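Local structure of putative dehydrogenase (Amycolatopsis orientalis, 5A9T) at residues T32-S37 against D53-A58; S62-V67 against G88-N93; L94-P99 against Y116-I121. The protein is an NADPH-dependent imine reductase that reduces cyclic imines to amines and binds (1R)-1-methyl-1,2,3,4-tetrahydroisoquinoline. One frame throughout, in Å; residues are numbered along the deposited sequence. Where two conformers were deposited one is given.

Interaction 1: T32-S37 against D53-A58; sequences TVWNRS and DDIVDA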
loop_
_atom_site.group_PDB
_atom_site.type_symbol
_atom_site.label_atom_id
_atom_site.label_comp_id
_atom_site.label_asym_id
_atom_site.label_seq_id
_atom_site.Cartn_x
_atom_site.Cartn_y
_atom_site.Cartn_z
ATOM N N THR A 32 21.818 2.744 -33.340
ATOM C CA THR A 32 22.636 1.533 -33.576
ATOM C C THR A 32 22.361 0.485 -32.545
ATOM O O THR A 32 22.325 0.790 -31.341
ATOM C CB THR A 32 24.097 1.859 -33.654
ATOM O OG1 THR A 32 24.353 2.864 -34.643
ATOM C CG2 THR A 32 25.007 0.672 -33.817
ATOM N N VAL A 33 22.144 -0.776 -32.946
ATOM C CA VAL A 33 21.812 -1.833 -32.003
ATOM C C VAL A 33 22.794 -2.955 -32.024
ATOM O O VAL A 33 23.378 -3.270 -33.090
ATOM C CB VAL A 33 20.376 -2.361 -32.171
ATOM C CG1 VAL A 33 19.390 -1.279 -31.987
ATOM C CG2 VAL A 33 20.175 -2.979 -33.556
ATOM N N TRP A 34 23.027 -3.549 -30.867
ATOM C CA TRP A 34 23.995 -4.677 -30.706
ATOM C C TRP A 34 23.390 -5.637 -29.726
ATOM O O TRP A 34 22.721 -5.268 -28.743
ATOM C CB TRP A 34 25.352 -4.241 -30.246
ATOM C CG TRP A 34 26.326 -5.324 -29.928
ATOM C CD1 TRP A 34 27.227 -5.879 -30.800
ATOM C CD2 TRP A 34 26.491 -6.032 -28.696
ATOM N NE1 TRP A 34 27.985 -6.847 -30.137
ATOM C CE2 TRP A 34 27.499 -6.999 -28.876
ATOM C CE3 TRP A 34 25.813 -6.027 -27.476
ATOM C CZ2 TRP A 34 27.953 -7.810 -27.834
ATOM C CZ3 TRP A 34 26.292 -6.829 -26.465
ATOM C CH2 TRP A 34 27.284 -7.744 -26.656
ATOM N N ASN A 35 23.602 -6.902 -30.020
ATOM C CA ASN A 35 23.260 -7.970 -29.124
ATOM C C ASN A 35 24.287 -9.070 -29.218
ATOM O O ASN A 35 24.797 -9.302 -30.297
ATOM C CB ASN A 35 21.848 -8.484 -29.411
ATOM C CG ASN A 35 21.317 -9.386 -28.314
ATOM O OD1 ASN A 35 21.068 -10.649 -28.585
ATOM N ND2 ASN A 35 21.074 -8.897 -27.172
ATOM N N ARG A 36 24.529 -9.741 -28.102
ATOM C CA ARG A 36 25.444 -10.862 -28.077
ATOM C C ARG A 36 25.066 -11.923 -29.140
ATOM O O ARG A 36 25.909 -12.359 -29.839
ATOM C CB ARG A 36 25.427 -11.505 -26.692
ATOM C CG ARG A 36 26.205 -10.803 -25.576
ATOM N N SER A 37 23.786 -12.192 -29.317
ATOM C CA SER A 37 23.235 -13.207 -30.247
ATOM C C SER A 37 22.571 -12.530 -31.403
ATOM O O SER A 37 21.781 -11.630 -31.188
ATOM C CB SER A 37 22.076 -13.937 -29.545
ATOM O OG SER A 37 22.542 -14.599 -28.444
ATOM N N ASP A 53 27.155 -5.643 -35.812
ATOM C CA ASP A 53 27.609 -6.969 -35.292
ATOM C C ASP A 53 28.740 -6.933 -34.210
ATOM O O ASP A 53 28.678 -7.757 -33.285
ATOM C CB ASP A 53 28.104 -7.867 -36.484
ATOM C CG ASP A 53 26.921 -8.329 -37.436
ATOM O OD1 ASP A 53 25.787 -8.503 -36.954
ATOM O OD2 ASP A 53 27.149 -8.466 -38.673
ATOM N N ASP A 54 29.698 -5.996 -34.330
ATOM C CA ASP A 54 30.808 -6.001 -33.422
ATOM C C ASP A 54 30.585 -4.887 -32.384
ATOM O O ASP A 54 30.184 -3.778 -32.729
ATOM C CB ASP A 54 32.083 -5.819 -34.205
ATOM C CG ASP A 54 33.363 -5.667 -33.397
ATOM O OD1 ASP A 54 33.624 -5.647 -32.111
ATOM O OD2 ASP A 54 34.311 -5.608 -34.226
ATOM N N ILE A 55 30.833 -5.253 -31.140
ATOM C CA ILE A 55 30.706 -4.252 -30.067
ATOM C C ILE A 55 31.550 -3.036 -30.263
ATOM O O ILE A 55 31.110 -1.918 -29.875
ATOM C CB ILE A 55 30.870 -4.897 -28.670
ATOM C CG1 ILE A 55 30.423 -3.989 -27.511
ATOM C CG2 ILE A 55 32.300 -5.292 -28.422
ATOM C CD1 ILE A 55 28.996 -3.592 -27.536
ATOM N N VAL A 56 32.751 -3.147 -30.865
ATOM C CA VAL A 56 33.525 -1.976 -31.040
ATOM C C VAL A 56 32.813 -1.005 -32.004
ATOM O O VAL A 56 32.796 0.249 -31.804
ATOM C CB VAL A 56 34.929 -2.360 -31.552
ATOM C CG1 VAL A 56 35.747 -1.105 -31.884
ATOM C CG2 VAL A 56 35.707 -3.176 -30.506
ATOM N N ASP A 57 32.266 -1.524 -33.091
ATOM C CA ASP A 57 31.548 -0.665 -33.998
ATOM C C ASP A 57 30.300 -0.078 -33.346
ATOM O O ASP A 57 29.969 1.093 -33.537
ATOM C CB ASP A 57 31.175 -1.418 -35.267
ATOM C CG ASP A 57 32.398 -1.907 -36.077
ATOM O OD1 ASP A 57 33.462 -1.242 -36.119
ATOM O OD2 ASP A 57 32.241 -2.997 -36.696
ATOM N N ALA A 58 29.583 -0.856 -32.531
ATOM C CA ALA A 58 28.420 -0.320 -31.866
ATOM C C ALA A 58 28.783 0.820 -30.911
ATOM O O ALA A 58 28.163 1.854 -30.919
ATOM C CB ALA A 58 27.738 -1.393 -31.063
HETATM O O HOH W 1 30.728 -8.044 -30.599
HETATM O O HOH W 2 26.458 -9.417 -32.723
#
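W34 lays its indole against the first turn of helix 55-60, and the methyl CD1 of I55 sits over one face of the ring. That methyl stands 3.9 Å from the centroid of the five-membered ring of W34, 18° off the ring normal, a CH-pi contact. Both side chains reach the meeting point in the same way: CG of W34 is anti to its backbone N (chi1 174°), and so is CG1 of I55, whose chain then bends at chi2 to bring CD1 over the indole. The opposite face has the backbone N of R36 above it, offset toward the rim. Closer to the strand, CB of W34 packs on CB of A58 at 3.8 Å, and the methyl CG2 of T32 lies against CA of A58. The strand here, 30-34, belongs to the parallel part of the mixed sheet of the Rossmann-type domain, and the residues that follow it, N35, R36 and S37, bind NADP(+) in this protein, although no cofactor is bound to this chain. At the indole nitrogen, a water accepts from NE1 of W34 at 3.0 Å and from N of I55 at 2.8 Å, bridging two donors that cannot bond to each other. D54 caps the helix: its OD1, met from above the carboxylate plane, accepts from N of V56 at 2.9 Å. A second water lies within hydrogen-bonding distance of O of D53 and O of N35, beside the tryptophan.

Interaction 2: S62-V67 against G88-N93; sequences SRLLVV and GRVVVN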
loop_
_atom_site.group_PDB
_atom_site.type_symbol
_atom_site.label_atom_id
_atom_site.label_comp_id
_atom_site.label_asym_id
_atom_site.label_seq_id
_atom_site.Cartn_x
_atom_site.Cartn_y
_atom_site.Cartn_z
ATOM N N SER A 62 28.215 6.041 -31.415
ATOM C CA SER A 62 27.474 6.980 -30.602
ATOM C C SER A 62 28.268 7.359 -29.381
ATOM O O SER A 62 28.996 6.573 -28.885
ATOM C CB SER A 62 26.092 6.414 -30.124
ATOM O OG SER A 62 25.427 5.725 -31.193
ATOM N N ARG A 63 28.037 8.590 -28.871
ATOM C CA ARG A 63 28.585 8.939 -27.579
ATOM C C ARG A 63 27.722 8.287 -26.453
ATOM O O ARG A 63 28.271 7.779 -25.467
ATOM C CB ARG A 63 28.663 10.427 -27.377
ATOM C CG ARG A 63 28.991 10.885 -25.956
ATOM C CD ARG A 63 29.265 12.396 -25.895
ATOM N NE ARG A 63 29.193 12.952 -24.508
ATOM C CZ ARG A 63 30.105 12.820 -23.594
ATOM N NH1 ARG A 63 31.221 12.116 -23.760
ATOM N NH2 ARG A 63 30.011 13.378 -22.397
ATOM N N LEU A 64 26.400 8.317 -26.643
ATOM C CA LEU A 64 25.453 7.776 -25.646
ATOM C C LEU A 64 25.214 6.311 -25.905
ATOM O O LEU A 64 24.727 5.915 -26.966
ATOM C CB LEU A 64 24.125 8.561 -25.722
ATOM C CG LEU A 64 23.068 8.006 -24.718
ATOM C CD1 LEU A 64 23.515 8.153 -23.322
ATOM C CD2 LEU A 64 21.773 8.719 -24.998
ATOM N N LEU A 65 25.640 5.498 -24.941
ATOM C CA LEU A 65 25.555 4.025 -24.998
ATOM C C LEU A 65 24.562 3.613 -23.913
ATOM O O LEU A 65 24.861 3.716 -22.731
ATOM C CB LEU A 65 26.870 3.364 -24.751
ATOM C CG LEU A 65 28.022 3.968 -25.568
ATOM C CD1 LEU A 65 29.396 3.439 -25.081
ATOM C CD2 LEU A 65 27.885 3.818 -27.098
ATOM N N VAL A 66 23.394 3.140 -24.317
ATOM C CA VAL A 66 22.349 2.620 -23.422
ATOM C C VAL A 66 22.463 1.146 -23.278
ATOM O O VAL A 66 22.429 0.438 -24.350
ATOM C CB VAL A 66 20.982 3.013 -23.964
ATOM C CG1 VAL A 66 19.871 2.443 -23.093
ATOM C CG2 VAL A 66 20.794 4.522 -23.951
ATOM N N VAL A 67 22.854 0.625 -22.119
ATOM C CA VAL A 67 23.230 -0.771 -21.959
ATOM C C VAL A 67 22.098 -1.472 -21.173
ATOM O O VAL A 67 21.739 -1.004 -20.075
ATOM C CB VAL A 67 24.579 -0.899 -21.324
ATOM C CG1 VAL A 67 24.939 -2.377 -21.181
ATOM C CG2 VAL A 67 25.651 -0.213 -22.124
ATOM N N GLY A 88 35.803 8.779 -23.701
ATOM C CA GLY A 88 35.063 9.841 -24.193
ATOM C C GLY A 88 33.643 9.649 -24.572
ATOM O O GLY A 88 33.012 10.488 -25.197
ATOM N N ARG A 89 33.144 8.481 -24.198
ATOM C CA ARG A 89 31.703 8.115 -24.381
ATOM C C ARG A 89 31.088 7.978 -23.054
ATOM O O ARG A 89 31.669 8.308 -22.007
ATOM C CB ARG A 89 31.608 6.849 -25.241
ATOM C CG ARG A 89 32.374 6.982 -26.576
ATOM C CD ARG A 89 32.211 5.795 -27.499
ATOM N NE ARG A 89 33.107 5.965 -28.663
ATOM C CZ ARG A 89 32.760 6.692 -29.706
ATOM N NH1 ARG A 89 31.586 7.178 -29.927
ATOM N NH2 ARG A 89 33.700 6.981 -30.631
ATOM N N VAL A 90 29.761 7.715 -23.056
ATOM C CA VAL A 90 28.902 7.664 -21.829
ATOM C C VAL A 90 28.140 6.378 -21.836
ATOM O O VAL A 90 27.511 6.031 -22.848
ATOM C CB VAL A 90 27.975 8.878 -21.829
ATOM C CG1 VAL A 90 26.888 8.745 -20.791
ATOM C CG2 VAL A 90 28.802 10.156 -21.684
ATOM N N VAL A 91 28.112 5.696 -20.694
ATOM C CA VAL A 91 27.293 4.476 -20.473
ATOM C C VAL A 91 26.161 4.851 -19.551
ATOM O O VAL A 91 26.388 5.334 -18.435
ATOM C CB VAL A 91 28.152 3.379 -19.922
ATOM C CG1 VAL A 91 27.236 2.273 -19.351
ATOM C CG2 VAL A 91 29.131 2.811 -20.998
ATOM N N VAL A 92 24.932 4.574 -19.990
ATOM C CA VAL A 92 23.734 4.561 -19.174
ATOM C C VAL A 92 23.353 3.118 -19.022
ATOM O O VAL A 92 22.884 2.475 -19.982
ATOM C CB VAL A 92 22.648 5.401 -19.764
ATOM C CG1 VAL A 92 21.376 5.362 -18.900
ATOM C CG2 VAL A 92 23.047 6.837 -19.922
ATOM N N ASN A 93 23.597 2.556 -17.820
ATOM C CA ASN A 93 23.362 1.183 -17.533
ATOM C C ASN A 93 22.014 0.984 -16.882
ATOM O O ASN A 93 21.853 1.409 -15.749
ATOM C CB ASN A 93 24.442 0.689 -16.598
ATOM C CG ASN A 93 24.397 -0.834 -16.412
ATOM O OD1 ASN A 93 23.521 -1.531 -16.904
ATOM N ND2 ASN A 93 25.414 -1.378 -15.634
HETATM O O HOH W 3 33.109 10.952 -21.470
#
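The guanidinium of R63 carries the methyl CG2 of V90 over the centre of one face, 3.5 Å from CZ of R63, while the carbonyl of G88 lies at its edge. NH1 of R63 donates to O of G88 in a weak, bent bond (129° at the hydrogen) and also reaches a water that donates to O of R89. The R63 chain leaves CA opposite the backbone N (chi1 169°) and runs extended to NE, which carries the group across to G88 and the start of strand 90-93; its NE forms a salt bridge with E146. R89 reaches back the other way. Its guanidinium meets S62 edge-on, NH1 of R89 giving a 2.9 Å bond to O of S62 that lies near the guanidinium plane but comes from above the carbonyl plane, and its NE is held by O of A85.

Beyond the arginines the backbones pair in parallel register. N of V90 donates to O of R63, N of L65 to O of V90, N of V92 to O of L65 at 2.9 Å, and N of V67 to O of V92 at 2.8 Å. On one face of the sheet CD1 of L64 touches CG2 of V92 at 3.7 Å, beneath helix 141-152, which covers L64 and V90. The other face bears L65, V67, V91 and N93; there CG2 of V67 meets CG1 of V91 at 4.0 Å. Strands 64-67 and 90-93, with helix 75-78 between them in the chain, form a beta-alpha-beta unit at the heart of the Rossmann-type sheet.

Interaction 3: L94-P99 against Y116-I121; sequences LNSGTP and YLDGAI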
loop_
_atom_site.group_PDB
_atom_site.type_symbol
_atom_site.label_atom_id
_atom_site.label_comp_id
_atom_site.label_asym_id
_atom_site.label_seq_id
_atom_site.Cartn_x
_atom_site.Cartn_y
_atom_site.Cartn_z
ATOM N N LEU A 94 21.154 0.254 -17.586
ATOM C CA LEU A 94 19.750 0.056 -17.113
ATOM C C LEU A 94 19.560 -1.326 -16.572
ATOM O O LEU A 94 18.389 -1.705 -16.297
ATOM C CB LEU A 94 18.803 0.443 -18.176
ATOM C CG LEU A 94 18.859 1.869 -18.645
ATOM C CD1 LEU A 94 17.896 2.172 -19.773
ATOM C CD2 LEU A 94 18.623 2.877 -17.508
ATOM N N ASN A 95 20.597 -2.071 -16.261
ATOM C CA ASN A 95 20.350 -3.433 -15.667
ATOM C C ASN A 95 21.366 -3.874 -14.692
ATOM O O ASN A 95 21.846 -5.052 -14.769
ATOM C CB ASN A 95 20.018 -4.473 -16.731
ATOM C CG ASN A 95 19.429 -5.798 -16.170
ATOM O OD1 ASN A 95 18.750 -5.773 -15.191
ATOM N ND2 ASN A 95 19.796 -6.947 -16.770
ATOM N N SER A 96 21.751 -3.006 -13.763
ATOM C CA SER A 96 22.634 -3.485 -12.713
ATOM C C SER A 96 21.814 -4.406 -11.759
ATOM O O SER A 96 20.653 -4.185 -11.424
ATOM C CB SER A 96 23.271 -2.441 -11.876
ATOM O OG SER A 96 24.207 -1.645 -12.541
ATOM N N GLY A 97 22.483 -5.386 -11.274
ATOM C CA GLY A 97 21.747 -6.355 -10.346
ATOM C C GLY A 97 21.594 -5.804 -8.943
ATOM O O GLY A 97 20.460 -5.967 -8.280
ATOM N N THR A 98 22.650 -5.184 -8.431
ATOM C CA THR A 98 22.737 -4.694 -7.081
ATOM C C THR A 98 23.401 -3.375 -6.882
ATOM O O THR A 98 24.132 -2.917 -7.791
ATOM C CB THR A 98 23.563 -5.663 -6.180
ATOM O OG1 THR A 98 24.928 -5.646 -6.626
ATOM C CG2 THR A 98 23.038 -7.112 -6.254
ATOM N N PRO A 99 23.307 -2.710 -5.753
ATOM C CA PRO A 99 24.009 -1.477 -5.570
ATOM C C PRO A 99 25.522 -1.618 -5.670
ATOM O O PRO A 99 26.198 -0.787 -6.310
ATOM C CB PRO A 99 23.592 -0.968 -4.171
ATOM C CG PRO A 99 22.257 -1.573 -4.012
ATOM C CD PRO A 99 22.293 -2.898 -4.638
ATOM N N TYR A 116 29.263 7.787 -16.626
ATOM C CA TYR A 116 28.442 6.688 -16.190
ATOM C C TYR A 116 27.204 7.143 -15.462
ATOM O O TYR A 116 27.328 7.965 -14.550
ATOM C CB TYR A 116 29.247 5.728 -15.279
ATOM C CG TYR A 116 28.520 4.498 -14.941
ATOM C CD1 TYR A 116 28.478 3.344 -15.777
ATOM C CD2 TYR A 116 27.761 4.434 -13.734
ATOM C CE1 TYR A 116 27.710 2.204 -15.454
ATOM C CE2 TYR A 116 27.058 3.260 -13.442
ATOM C CZ TYR A 116 27.006 2.227 -14.190
ATOM O OH TYR A 116 26.325 1.013 -14.007
ATOM N N LEU A 117 26.056 6.619 -15.828
ATOM C CA LEU A 117 24.801 6.811 -15.071
ATOM C C LEU A 117 24.164 5.433 -14.966
ATOM O O LEU A 117 24.116 4.655 -15.913
ATOM C CB LEU A 117 23.962 7.919 -15.826
ATOM C CG LEU A 117 22.773 8.452 -15.163
ATOM C CD1 LEU A 117 23.191 9.247 -13.923
ATOM C CD2 LEU A 117 21.956 9.223 -16.176
ATOM N N ASP A 118 23.615 5.114 -13.770
ATOM C CA ASP A 118 22.927 3.856 -13.556
ATOM C C ASP A 118 21.405 4.199 -13.507
ATOM O O ASP A 118 21.017 5.262 -12.977
ATOM C CB ASP A 118 23.377 3.244 -12.216
ATOM C CG ASP A 118 23.213 1.751 -12.236
ATOM O OD1 ASP A 118 23.958 0.920 -12.904
ATOM O OD2 ASP A 118 22.153 1.256 -11.678
ATOM N N GLY A 119 20.608 3.320 -14.092
ATOM C CA GLY A 119 19.196 3.602 -14.031
ATOM C C GLY A 119 18.379 2.368 -13.771
ATOM O O GLY A 119 18.744 1.248 -14.167
ATOM N N ALA A 120 17.219 2.610 -13.179
ATOM C CA ALA A 120 16.269 1.553 -12.876
ATOM C C ALA A 120 14.946 1.851 -13.572
ATOM O O ALA A 120 14.339 2.929 -13.381
ATOM C CB ALA A 120 16.054 1.449 -11.350
ATOM N N ILE A 121 14.494 0.929 -14.388
ATOM C CA ILE A 121 13.272 1.095 -15.170
ATOM C C ILE A 121 12.076 0.630 -14.344
ATOM O O ILE A 121 12.058 -0.495 -13.891
ATOM C CB ILE A 121 13.386 0.273 -16.428
ATOM C CG1 ILE A 121 14.625 0.719 -17.239
ATOM C CG2 ILE A 121 12.115 0.442 -17.220
ATOM C CD1 ILE A 121 14.957 -0.222 -18.393
HETATM O O HOH W 4 16.154 -1.390 -14.722
HETATM O O HOH W 5 20.853 -0.262 -13.163
#
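S96 and D118 make the tightest polar junction of this contact, OG of S96 donating to OD1 of D118 at 2.6 Å. The serine hydroxyl comes in on the syn side of the carboxylate, 21° out of its plane, whereas OH of Y116 donates to the anti lone pair of the same OD1, also at 2.6 Å. Two hydroxyls therefore grip one oxygen and fix the rotation of the carboxylate. An alanine in place of D118 would be likely to leave both hydroxyls without their shared acceptor and to free the S96 side chain to turn. The tyrosine hydroxyl also meets ND2 of N93.

Apolar packing is close at L94 as well. Its CD2 lies 3.6 Å from CA of G119, where a side-chain carbon on the glycine would collide with it, and CA of L94 makes a CA-H...O contact with O of G119. Farther along, L94 and I121 cross at about a right angle, CB of L94 touching CD1 of I121 at 3.9 Å.

Water links the backbones beside these close contacts. One molecule accepts from N of S96 and sits within hydrogen-bonding distance of O of G119 and, at 2.5 Å, of OD2 of D118, without enough protons for every acceptor around it; another donates to O of L94 at 2.8 Å and accepts from N of I121. The loose side begins at G97, where the loop leaves 116-121 for helix 99-111 and O of G97 bonds to H247 of the second subunit. The loop follows the carboxyl end of strand 90-93 and carries N95 of the NADP(+) site, as expected of a Rossmann-type domain, where the cofactor lies across the carboxyl ends of the parallel strands.

In the fold
From the N terminus, interaction 1 comes first, bringing helix 55-60 back onto the end of strand 30-34 and closing a loop of 15 residues. The chain then passes directly into strand 64-67, where interaction 2 opens; it closes across 20 residues containing helix 75-78. Interaction 3 follows at once, L94 continuing from N93, and closes around helix 99-111. The three lie in series, neither nested nor crossed, and all reach one sheet. Interactions 2 and 3 also touch through probable backbone bonds: G119 to N93 joins strands 90-93 and 115-121, and L94 to V67 ties the loop after strand 90-93 to strand 64-67. Interactions 1 and 3 stay about 11 Å apart at their nearest atoms.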